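PDB 2NT2: protein phosphatase Slingshot homolog 2 from Homo sapiens, which dephosphorylates and so activates the actin-depolymerising factor cofilin, regulating actin filament dynamics, and is represented in this entry by its dual-specificity phosphatase catalytic domain. Local coordinates for residues P4-F8 and Y117-R122. The protein carries 1 engineered substitution. Residues are numbered along the deposited sequence; the frame is centred on the assembly and turned at random.
Sequences PTQIF and YVKERR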
loop_
_atom_site.group_PDB
_atom_site.type_symbol
_atom_site.label_atom_id
_atom_site.label_comp_id
_atom_site.label_asym_id
_atom_site.label_seq_id
_atom_site.Cartn_x
_atom_site.Cartn_y
_atom_site.Cartn_z
ATOM N N PRO A 4 0.309 12.535 -1.371
ATOM C CA PRO A 4 0.702 11.139 -1.130
ATOM C C PRO A 4 1.985 11.113 -0.309
ATOM O O PRO A 4 2.777 12.055 -0.370
ATOM C CB PRO A 4 0.972 10.576 -2.523
ATOM C CG PRO A 4 1.243 11.780 -3.362
ATOM C CD PRO A 4 0.372 12.874 -2.807
ATOM N N THR A 5 2.181 10.059 0.473
ATOM C CA THR A 5 3.346 10.042 1.360
ATOM C C THR A 5 4.393 9.066 0.840
ATOM O O THR A 5 4.105 7.881 0.693
ATOM C CB THR A 5 2.968 9.666 2.802
ATOM O OG1 THR A 5 1.922 10.515 3.274
ATOM C CG2 THR A 5 4.156 9.892 3.729
ATOM N N GLN A 6 5.598 9.571 0.581
ATOM C CA GLN A 6 6.680 8.705 0.130
ATOM C C GLN A 6 7.194 7.860 1.289
ATOM O O GLN A 6 7.643 8.396 2.302
ATOM C CB GLN A 6 7.837 9.499 -0.485
ATOM C CG GLN A 6 8.734 8.629 -1.360
ATOM C CD GLN A 6 9.723 9.406 -2.198
ATOM O OE1 GLN A 6 9.961 10.594 -1.997
ATOM N NE2 GLN A 6 10.323 8.723 -3.170
ATOM N N ILE A 7 7.124 6.539 1.129
ATOM C CA ILE A 7 7.596 5.683 2.222
ATOM C C ILE A 7 8.914 5.018 1.873
ATOM O O ILE A 7 9.791 4.856 2.725
ATOM C CB ILE A 7 6.533 4.633 2.583
ATOM C CG1 ILE A 7 5.144 5.257 2.791
ATOM C CG2 ILE A 7 6.961 3.839 3.797
ATOM C CD1 ILE A 7 5.144 6.382 3.812
ATOM N N PHE A 8 9.048 4.634 0.609
ATOM C CA PHE A 8 10.326 4.140 0.107
ATOM C C PHE A 8 10.651 4.828 -1.211
ATOM O O PHE A 8 9.791 5.586 -1.665
ATOM C CB PHE A 8 10.314 2.620 -0.032
ATOM C CG PHE A 8 10.131 1.949 1.325
ATOM C CD1 PHE A 8 9.059 1.108 1.546
ATOM C CD2 PHE A 8 11.041 2.172 2.346
ATOM C CE1 PHE A 8 8.888 0.494 2.772
ATOM C CE2 PHE A 8 10.880 1.573 3.581
ATOM C CZ PHE A 8 9.800 0.731 3.784
ATOM N N TYR A 117 7.806 2.997 11.382
ATOM C CA TYR A 117 8.422 3.664 10.238
ATOM C C TYR A 117 7.350 4.380 9.421
ATOM O O TYR A 117 7.471 5.554 9.085
ATOM C CB TYR A 117 9.175 2.657 9.376
ATOM C CG TYR A 117 9.849 3.259 8.165
ATOM C CD1 TYR A 117 11.096 3.866 8.271
ATOM C CD2 TYR A 117 9.238 3.224 6.917
ATOM C CE1 TYR A 117 11.706 4.415 7.160
ATOM C CE2 TYR A 117 9.847 3.774 5.801
ATOM C CZ TYR A 117 11.085 4.368 5.932
ATOM O OH TYR A 117 11.708 4.920 4.836
ATOM N N VAL A 118 6.286 3.639 9.125
ATOM C CA VAL A 118 5.191 4.154 8.315
ATOM C C VAL A 118 4.372 5.186 9.077
ATOM O O VAL A 118 3.943 6.184 8.494
ATOM C CB VAL A 118 4.261 3.024 7.832
ATOM C CG1 VAL A 118 3.084 3.611 7.065
ATOM C CG2 VAL A 118 5.019 2.022 6.969
ATOM N N LYS A 119 4.169 4.974 10.372
ATOM C CA LYS A 119 3.342 5.897 11.153
ATOM C C LYS A 119 3.992 7.274 11.243
ATOM O O LYS A 119 3.306 8.293 11.204
ATOM C CB LYS A 119 3.078 5.348 12.552
ATOM C CG LYS A 119 2.405 6.333 13.493
ATOM C CD LYS A 119 0.922 6.478 13.179
ATOM C CE LYS A 119 0.163 7.061 14.358
ATOM N NZ LYS A 119 -1.223 7.476 14.002
ATOM N N GLU A 120 5.311 7.284 11.352
ATOM C CA GLU A 120 6.093 8.509 11.469
ATOM C C GLU A 120 5.900 9.430 10.275
ATOM O O GLU A 120 5.725 10.638 10.437
ATOM C CB GLU A 120 7.580 8.181 11.623
ATOM C CG GLU A 120 8.204 8.822 12.855
ATOM C CD GLU A 120 9.684 9.081 12.684
ATOM O OE1 GLU A 120 10.040 10.120 12.085
ATOM O OE2 GLU A 120 10.496 8.254 13.155
ATOM N N ARG A 121 5.934 8.885 9.063
ATOM C CA ARG A 121 5.748 9.693 7.863
ATOM C C ARG A 121 4.287 9.952 7.548
ATOM O O ARG A 121 3.897 11.053 7.156
ATOM C CB ARG A 121 6.426 8.991 6.673
ATOM C CG ARG A 121 7.930 8.968 6.831
ATOM C CD ARG A 121 8.566 7.634 6.471
ATOM N NE ARG A 121 9.742 7.394 7.311
ATOM C CZ ARG A 121 10.991 7.679 6.965
ATOM N NH1 ARG A 121 11.232 8.220 5.777
ATOM N NH2 ARG A 121 11.987 7.432 7.803
ATOM N N ARG A 122 3.454 8.928 7.715
ATOM C CA ARG A 122 2.021 9.124 7.477
ATOM C C ARG A 122 1.248 8.963 8.783
ATOM O O ARG A 122 0.770 7.884 9.115
ATOM C CB ARG A 122 1.501 8.169 6.408
ATOM C CG ARG A 122 0.037 8.396 6.074
ATOM C CD ARG A 122 -0.238 8.192 4.591
ATOM N NE ARG A 122 -1.648 8.455 4.298
ATOM C CZ ARG A 122 -2.057 9.482 3.561
ATOM N NH1 ARG A 122 -1.161 10.313 3.049
ATOM N NH2 ARG A 122 -3.350 9.663 3.336
#
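Tyr117 OH, reaching across from helix 111-121, donates a hydrogen bond to Ile7 O of the edge strand 5-8 at 2.9 Å, almost straight in line with the carbonyl. CG of Tyr117 lies anti to the backbone N (chi1 -180°), which carries the ring out from the helix and across to strand 5-8. The rings of Phe8 and Tyr117 are nearly parallel, with planes at 11°, but slid so far apart that they barely overlap. Phe8 CE2 and Tyr117 CE2 meet at 3.3 Å. Ile7 CG2 packs against Tyr117 CE2 at 3.5 Å and also touches Val118 CG2. Arg121 NE lies over one face of the Tyr117 ring, near its rim; its hydrogen bond to Tyr117 O is weak. A phenylalanine in place of Tyr117 would probably leave Ile7 O without this donor. At the other end, Arg122 NH1 donates to Thr5 OG1 at 3.1 Å, with the oxygen in the guanidinium plane. Arg122 NE donates to Gly91 O and NH2 to Met90 O, so all three guanidinium nitrogens are engaged. The pairing joins the last turn of the helix to the edge of the mixed sheet of the dual-specificity phosphatase fold. The Arg122 side chain lies about 7 Å from that of Ser88, the engineered replacement of the phosphocysteine residue, and holds carbonyls of the phosphate-binding (HCX5R) loop of this fold.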